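ER-derived vesicles protein ERV41 (Saccharomyces cerevisiae, PDB 3ZLC) travels in COPII-coated vesicles from the endoplasmic reticulum, helps carry some secretory proteins to the Golgi, and facilitates retrieval back to the endoplasmic reticulum. Local coordinates at residues Met24-Asn29 with Leu132-Lys137; Thr187-Tyr192 with Pro232-Lys237. All coordinates share one frame; numbering follows the deposited sequence.

Interaction 1 of 2, residues Met24-Asn29 with Leu132-Lys137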
loop_
_atom_site.group_PDB
_atom_site.type_symbol
_atom_site.label_atom_id
_atom_site.label_comp_id
_atom_site.label_asym_id
_atom_site.label_seq_id
_atom_site.Cartn_x
_atom_site.Cartn_y
_atom_site.Cartn_z
ATOM N N MET A 24 4.175 -0.937 5.399
ATOM C CA MET A 24 3.948 -0.154 4.191
ATOM C C MET A 24 5.130 0.773 3.883
ATOM O O MET A 24 5.703 1.370 4.785
ATOM C CB MET A 24 2.672 0.674 4.367
ATOM C CG MET A 24 1.987 1.039 3.077
ATOM S SD MET A 24 0.570 2.139 3.284
ATOM C CE MET A 24 0.855 2.714 4.963
ATOM N N ASP A 25 5.468 0.903 2.611
ATOM C CA ASP A 25 6.468 1.862 2.193
ATOM C C ASP A 25 5.988 2.247 0.815
ATOM O O ASP A 25 6.017 1.435 -0.110
ATOM C CB ASP A 25 7.861 1.230 2.143
ATOM C CG ASP A 25 8.944 2.266 1.851
ATOM O OD1 ASP A 25 8.808 3.005 0.846
ATOM O OD2 ASP A 25 9.892 2.376 2.643
ATOM N N ILE A 26 5.450 3.459 0.697
ATOM C CA ILE A 26 4.777 3.907 -0.526
ATOM C C ILE A 26 5.214 5.340 -0.870
ATOM O O ILE A 26 5.492 6.123 0.042
ATOM C CB ILE A 26 3.235 3.843 -0.317
ATOM C CG1 ILE A 26 2.818 2.395 -0.026
ATOM C CG2 ILE A 26 2.461 4.369 -1.526
ATOM C CD1 ILE A 26 1.347 2.213 0.185
ATOM N N TYR A 27 5.278 5.678 -2.163
ATOM C CA TYR A 27 5.486 7.066 -2.575
ATOM C C TYR A 27 4.138 7.488 -3.134
ATOM O O TYR A 27 3.544 6.752 -3.915
ATOM C CB TYR A 27 6.529 7.184 -3.696
ATOM C CG TYR A 27 7.928 6.680 -3.373
ATOM C CD1 TYR A 27 8.407 6.646 -2.064
ATOM C CD2 TYR A 27 8.765 6.237 -4.385
ATOM C CE1 TYR A 27 9.704 6.187 -1.784
ATOM C CE2 TYR A 27 10.049 5.779 -4.121
ATOM C CZ TYR A 27 10.513 5.751 -2.819
ATOM O OH TYR A 27 11.793 5.297 -2.557
ATOM N N VAL A 28 3.645 8.649 -2.725
ATOM C CA VAL A 28 2.401 9.205 -3.279
ATOM C C VAL A 28 2.748 10.523 -3.968
ATOM O O VAL A 28 3.529 11.307 -3.428
ATOM C CB VAL A 28 1.354 9.489 -2.167
ATOM C CG1 VAL A 28 0.067 10.058 -2.769
ATOM C CG2 VAL A 28 1.032 8.201 -1.385
ATOM N N ASN A 29 2.169 10.766 -5.147
ATOM C CA ASN A 29 2.457 11.969 -5.956
ATOM C C ASN A 29 1.720 13.206 -5.429
ATOM O O ASN A 29 1.276 14.060 -6.202
ATOM C CB ASN A 29 2.062 11.674 -7.418
ATOM C CG ASN A 29 2.651 12.645 -8.440
ATOM O OD1 ASN A 29 2.347 12.517 -9.627
ATOM N ND2 ASN A 29 3.497 13.599 -8.005
ATOM N N LEU A 132 -7.284 0.042 4.899
ATOM C CA LEU A 132 -6.367 1.161 5.114
ATOM C C LEU A 132 -6.577 2.156 3.976
ATOM O O LEU A 132 -6.535 1.765 2.806
ATOM C CB LEU A 132 -4.932 0.653 5.065
ATOM C CG LEU A 132 -3.829 1.701 5.106
ATOM C CD1 LEU A 132 -3.773 2.316 6.476
ATOM C CD2 LEU A 132 -2.509 1.044 4.767
ATOM N N GLN A 133 -6.795 3.429 4.314
ATOM C CA GLN A 133 -7.173 4.454 3.338
ATOM C C GLN A 133 -6.175 5.610 3.323
ATOM O O GLN A 133 -5.883 6.207 4.369
ATOM C CB GLN A 133 -8.577 5.014 3.672
ATOM C CG GLN A 133 -9.667 3.944 3.880
ATOM C CD GLN A 133 -11.027 4.548 4.194
ATOM O OE1 GLN A 133 -11.111 5.619 4.788
ATOM N NE2 GLN A 133 -12.094 3.869 3.782
ATOM N N ILE A 134 -5.667 5.933 2.134
ATOM C CA ILE A 134 -4.877 7.150 1.934
ATOM C C ILE A 134 -5.677 8.123 1.051
ATOM O O ILE A 134 -5.855 7.861 -0.139
ATOM C CB ILE A 134 -3.560 6.821 1.214
ATOM C CG1 ILE A 134 -2.770 5.759 1.994
ATOM C CG2 ILE A 134 -2.727 8.079 0.998
ATOM C CD1 ILE A 134 -1.511 5.289 1.272
ATOM N N THR A 135 -6.157 9.225 1.628
ATOM C CA THR A 135 -6.962 10.203 0.899
ATOM C C THR A 135 -6.534 11.640 1.204
ATOM O O THR A 135 -5.595 11.880 1.985
ATOM C CB THR A 135 -8.482 10.075 1.219
ATOM O OG1 THR A 135 -8.712 10.446 2.582
ATOM C CG2 THR A 135 -8.985 8.662 0.994
ATOM N N ALA A 136 -7.215 12.600 0.578
ATOM C CA ALA A 136 -6.954 14.014 0.865
ATOM C C ALA A 136 -7.595 14.397 2.191
ATOM O O ALA A 136 -8.642 13.849 2.542
ATOM C CB ALA A 136 -7.496 14.885 -0.232
ATOM N N LYS A 137 -6.975 15.319 2.932
ATOM C CA LYS A 137 -7.610 15.877 4.127
ATOM C C LYS A 137 -8.845 16.636 3.685
ATOM O O LYS A 137 -8.806 17.360 2.687
ATOM C CB LYS A 137 -6.672 16.834 4.866
ATOM C CG LYS A 137 -5.631 16.161 5.745
ATOM C CD LYS A 137 -4.683 17.211 6.308
ATOM C CE LYS A 137 -3.525 16.570 7.058
ATOM N NZ LYS A 137 -2.561 17.627 7.511
#

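Interaction 2 of 2, residues Thr187-Tyr192 with Pro232-Lys237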
loop_
_atom_site.group_PDB
_atom_site.type_symbol
_atom_site.label_atom_id
_atom_site.label_comp_id
_atom_site.label_asym_id
_atom_site.label_seq_id
_atom_site.Cartn_x
_atom_site.Cartn_y
_atom_site.Cartn_z
ATOM N N THR A 187 -7.623 9.591 -9.943
ATOM C CA THR A 187 -8.048 8.201 -9.983
ATOM C C THR A 187 -8.020 7.594 -8.581
ATOM O O THR A 187 -7.108 7.856 -7.794
ATOM C CB THR A 187 -7.174 7.408 -10.957
ATOM O OG1 THR A 187 -7.439 7.890 -12.280
ATOM C CG2 THR A 187 -7.475 5.900 -10.889
ATOM N N THR A 188 -9.045 6.805 -8.274
ATOM C CA THR A 188 -9.106 6.050 -7.029
ATOM C C THR A 188 -8.634 4.625 -7.293
ATOM O O THR A 188 -9.141 3.952 -8.198
ATOM C CB THR A 188 -10.545 6.001 -6.514
ATOM O OG1 THR A 188 -10.894 7.287 -5.986
ATOM C CG2 THR A 188 -10.692 4.939 -5.423
ATOM N N TYR A 189 -7.669 4.170 -6.503
ATOM C CA TYR A 189 -7.147 2.826 -6.638
ATOM C C TYR A 189 -7.551 1.996 -5.425
ATOM O O TYR A 189 -7.372 2.425 -4.276
ATOM C CB TYR A 189 -5.613 2.879 -6.745
ATOM C CG TYR A 189 -5.101 3.709 -7.915
ATOM C CD1 TYR A 189 -4.872 5.073 -7.783
ATOM C CD2 TYR A 189 -4.830 3.113 -9.148
ATOM C CE1 TYR A 189 -4.395 5.825 -8.849
ATOM C CE2 TYR A 189 -4.352 3.851 -10.215
ATOM C CZ TYR A 189 -4.136 5.207 -10.055
ATOM O OH TYR A 189 -3.668 5.949 -11.120
ATOM N N VAL A 190 -8.094 0.806 -5.674
ATOM C CA VAL A 190 -8.516 -0.070 -4.578
ATOM C C VAL A 190 -7.862 -1.426 -4.755
ATOM O O VAL A 190 -7.976 -2.037 -5.824
ATOM C CB VAL A 190 -10.045 -0.246 -4.541
ATOM C CG1 VAL A 190 -10.460 -1.040 -3.288
ATOM C CG2 VAL A 190 -10.738 1.120 -4.536
ATOM N N TYR A 191 -7.157 -1.882 -3.725
ATOM C CA TYR A 191 -6.590 -3.216 -3.748
ATOM C C TYR A 191 -7.318 -4.105 -2.740
ATOM O O TYR A 191 -7.440 -3.751 -1.552
ATOM C CB TYR A 191 -5.113 -3.157 -3.394
ATOM C CG TYR A 191 -4.254 -2.291 -4.302
ATOM C CD1 TYR A 191 -3.725 -2.800 -5.488
ATOM C CD2 TYR A 191 -3.941 -0.984 -3.956
ATOM C CE1 TYR A 191 -2.910 -2.018 -6.318
ATOM C CE2 TYR A 191 -3.127 -0.193 -4.774
ATOM C CZ TYR A 191 -2.608 -0.728 -5.950
ATOM O OH TYR A 191 -1.805 0.049 -6.767
ATOM N N TYR A 192 -7.803 -5.251 -3.212
ATOM C CA TYR A 192 -8.433 -6.240 -2.334
ATOM C C TYR A 192 -7.477 -7.378 -2.061
ATOM O O TYR A 192 -7.244 -8.227 -2.930
ATOM C CB TYR A 192 -9.691 -6.805 -2.984
ATOM C CG TYR A 192 -10.809 -5.800 -3.084
ATOM C CD1 TYR A 192 -10.912 -4.956 -4.183
ATOM C CD2 TYR A 192 -11.767 -5.693 -2.075
ATOM C CE1 TYR A 192 -11.943 -4.024 -4.277
ATOM C CE2 TYR A 192 -12.802 -4.770 -2.165
ATOM C CZ TYR A 192 -12.876 -3.940 -3.265
ATOM O OH TYR A 192 -13.890 -3.018 -3.353
ATOM N N PRO A 232 -11.623 10.556 -3.235
ATOM C CA PRO A 232 -10.737 9.658 -3.984
ATOM C C PRO A 232 -9.460 9.319 -3.220
ATOM O O PRO A 232 -9.185 9.932 -2.186
ATOM C CB PRO A 232 -10.389 10.477 -5.233
ATOM C CG PRO A 232 -10.447 11.894 -4.775
ATOM C CD PRO A 232 -11.563 11.940 -3.748
ATOM N N GLY A 233 -8.685 8.358 -3.715
ATOM C CA GLY A 233 -7.444 8.020 -3.045
ATOM C C GLY A 233 -6.955 6.624 -3.334
ATOM O O GLY A 233 -7.218 6.045 -4.392
ATOM N N ILE A 234 -6.215 6.082 -2.381
ATOM C CA ILE A 234 -5.600 4.780 -2.557
ATOM C C ILE A 234 -6.076 3.939 -1.381
ATOM O O ILE A 234 -5.858 4.305 -0.220
ATOM C CB ILE A 234 -4.061 4.884 -2.543
ATOM C CG1 ILE A 234 -3.565 5.779 -3.689
ATOM C CG2 ILE A 234 -3.433 3.488 -2.676
ATOM C CD1 ILE A 234 -2.132 6.314 -3.490
ATOM N N PHE A 235 -6.734 2.819 -1.677
ATOM C CA PHE A 235 -7.371 2.012 -0.631
ATOM C C PHE A 235 -6.891 0.566 -0.638
ATOM O O PHE A 235 -6.877 -0.097 -1.682
ATOM C CB PHE A 235 -8.892 2.031 -0.816
ATOM C CG PHE A 235 -9.505 3.424 -0.769
ATOM C CD1 PHE A 235 -9.516 4.240 -1.901
ATOM C CD2 PHE A 235 -10.096 3.901 0.395
ATOM C CE1 PHE A 235 -10.088 5.520 -1.862
ATOM C CE2 PHE A 235 -10.680 5.182 0.443
ATOM C CZ PHE A 235 -10.674 5.985 -0.686
ATOM N N PHE A 236 -6.516 0.070 0.534
ATOM C CA PHE A 236 -6.110 -1.328 0.666
ATOM C C PHE A 236 -7.150 -2.046 1.509
ATOM O O PHE A 236 -7.225 -1.824 2.718
ATOM C CB PHE A 236 -4.766 -1.412 1.374
ATOM C CG PHE A 236 -3.634 -0.741 0.624
ATOM C CD1 PHE A 236 -3.343 0.601 0.830
ATOM C CD2 PHE A 236 -2.846 -1.465 -0.275
ATOM C CE1 PHE A 236 -2.279 1.227 0.150
ATOM C CE2 PHE A 236 -1.785 -0.849 -0.959
ATOM C CZ PHE A 236 -1.503 0.497 -0.746
ATOM N N LYS A 237 -7.978 -2.868 0.877
ATOM C CA LYS A 237 -8.938 -3.664 1.631
ATOM C C LYS A 237 -8.277 -4.983 1.967
ATOM O O LYS A 237 -7.537 -5.553 1.148
ATOM C CB LYS A 237 -10.214 -3.900 0.823
ATOM C CG LYS A 237 -10.925 -2.616 0.428
ATOM C CD LYS A 237 -12.399 -2.662 0.805
ATOM C CE LYS A 237 -13.124 -1.405 0.332
ATOM N NZ LYS A 237 -14.568 -1.398 0.717
#

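Interaction 1 of 2, residues Met24-Asn29 with Leu132-Lys137
Asp25 OD1 is hydrogen-bonded to both Asn159 and His118 on one side of strand 24-28, while from the other side Met24, Ile26 and Val28 turn toward Leu132 and Ile134. This alternation suits a strand whose two faces meet different surroundings, with polar or aromatic residues on one and purely apolar ones on the other. Met24 and Leu132 meet tip to tip, the sulphur SD of Met24 lying 3.6 Å from CD2 of Leu132. With chi1 at 173° and chi2 at 70°, the Leu132 side chain extends its CD2 methyl toward the methionine. Ile134 forks. Its CG1 branch places CD1 at 4.3 Å from the CD1 of Ile26, while its CG2 branch lies 4.5 Å from CG2 of Val28. Met24 and Ile26 each have two deposited conformers, and the distances are those of one. The beta-branched residues each offer two branches that end in methyls, and the methionine sulphur SD also reaches Ile134 CD1, at 4.3 Å. The strands run in nearly the same direction, 21° apart, with axes 10.8 Å from each other at their closest. That spacing marks face-to-face packing of two sheets in a beta sandwich, with Phe236 touching both Ile26 and Leu132. No hydrogen bond crosses between the segments, so the contact depends on buried hydrocarbon and sulphur surfaces and on van der Waals fit, without directional bonds to fix it.

Interaction 2 of 2, residues Thr187-Tyr192 with Pro232-Lys237
Pro232 leads into the strand with its CA 3.1 Å from Thr188 OG1, the two side chains crossing at about a right angle. At Gly233 the backbone is twisted so that a CB would jam against the carbonyl oxygen of Pro232, which explains the missing side chain. Its N makes a weak hydrogen bond to Thr188 OG1, and its O accepts a firmer one from Tyr189 N at 2.9 Å. Ile234 pairs with Tyr189 and sets its CG2 methyl at the edge of the Tyr191 ring. Phe235, on the opposite face of the sheet, bonds through its N to Tyr189 O (2.7 Å) and through its O to Tyr191 N (2.7 Å, nearly straight). Its ring turns an edge to Tyr189 O and meets the Thr188 methyl CG2 obliquely. Phe236 (chi1 -62°) and Tyr191 (chi1 -59°) share their first torsion, which points both rings the same way from the sheet, CE2 of Phe236 3.7 Å from CD2 of Tyr191; the planes are only 18° apart, but the rings are slid so far that they barely overlap. Lys237 N continues the parallel pattern on Tyr191 O at 2.6 Å. Its aliphatic chain lies beside the Tyr192 ring, CD 3.7 Å from CE2, suiting a long lysine at a partly exposed position. Were Tyr192 an alanine, the lysine methylenes would probably lose this flank and move more freely. On its other side, segment 188-192 pairs with strand 209-219, and segment 233-237 with strand 130-136; strand 156-163 packs on the face bearing Ile234, Tyr191 and Phe236.

From the N terminus, interaction 1 comes first: strand 19-28 belongs to one sheet and strand 130-136, which faces it, to the other; 102 residues separate segment 24-29 from segment 132-137, among them both cysteines of the Cys32-Cys117 disulfide. Interaction 2 opens only later and closes a shorter loop of 39 residues that holds strand 209-219 and helix 221-224. The two loops are therefore in series, neither nesting nor crossing. They meet in space because strand 130-136 pairs antiparallel with strand 233-240, with a probable hydrogen bond from Phe236 N to Leu132 O. Interaction 1 thus joins the sheets of this lumenal domain face to face, whereas interaction 2 binds neighbouring strands within one.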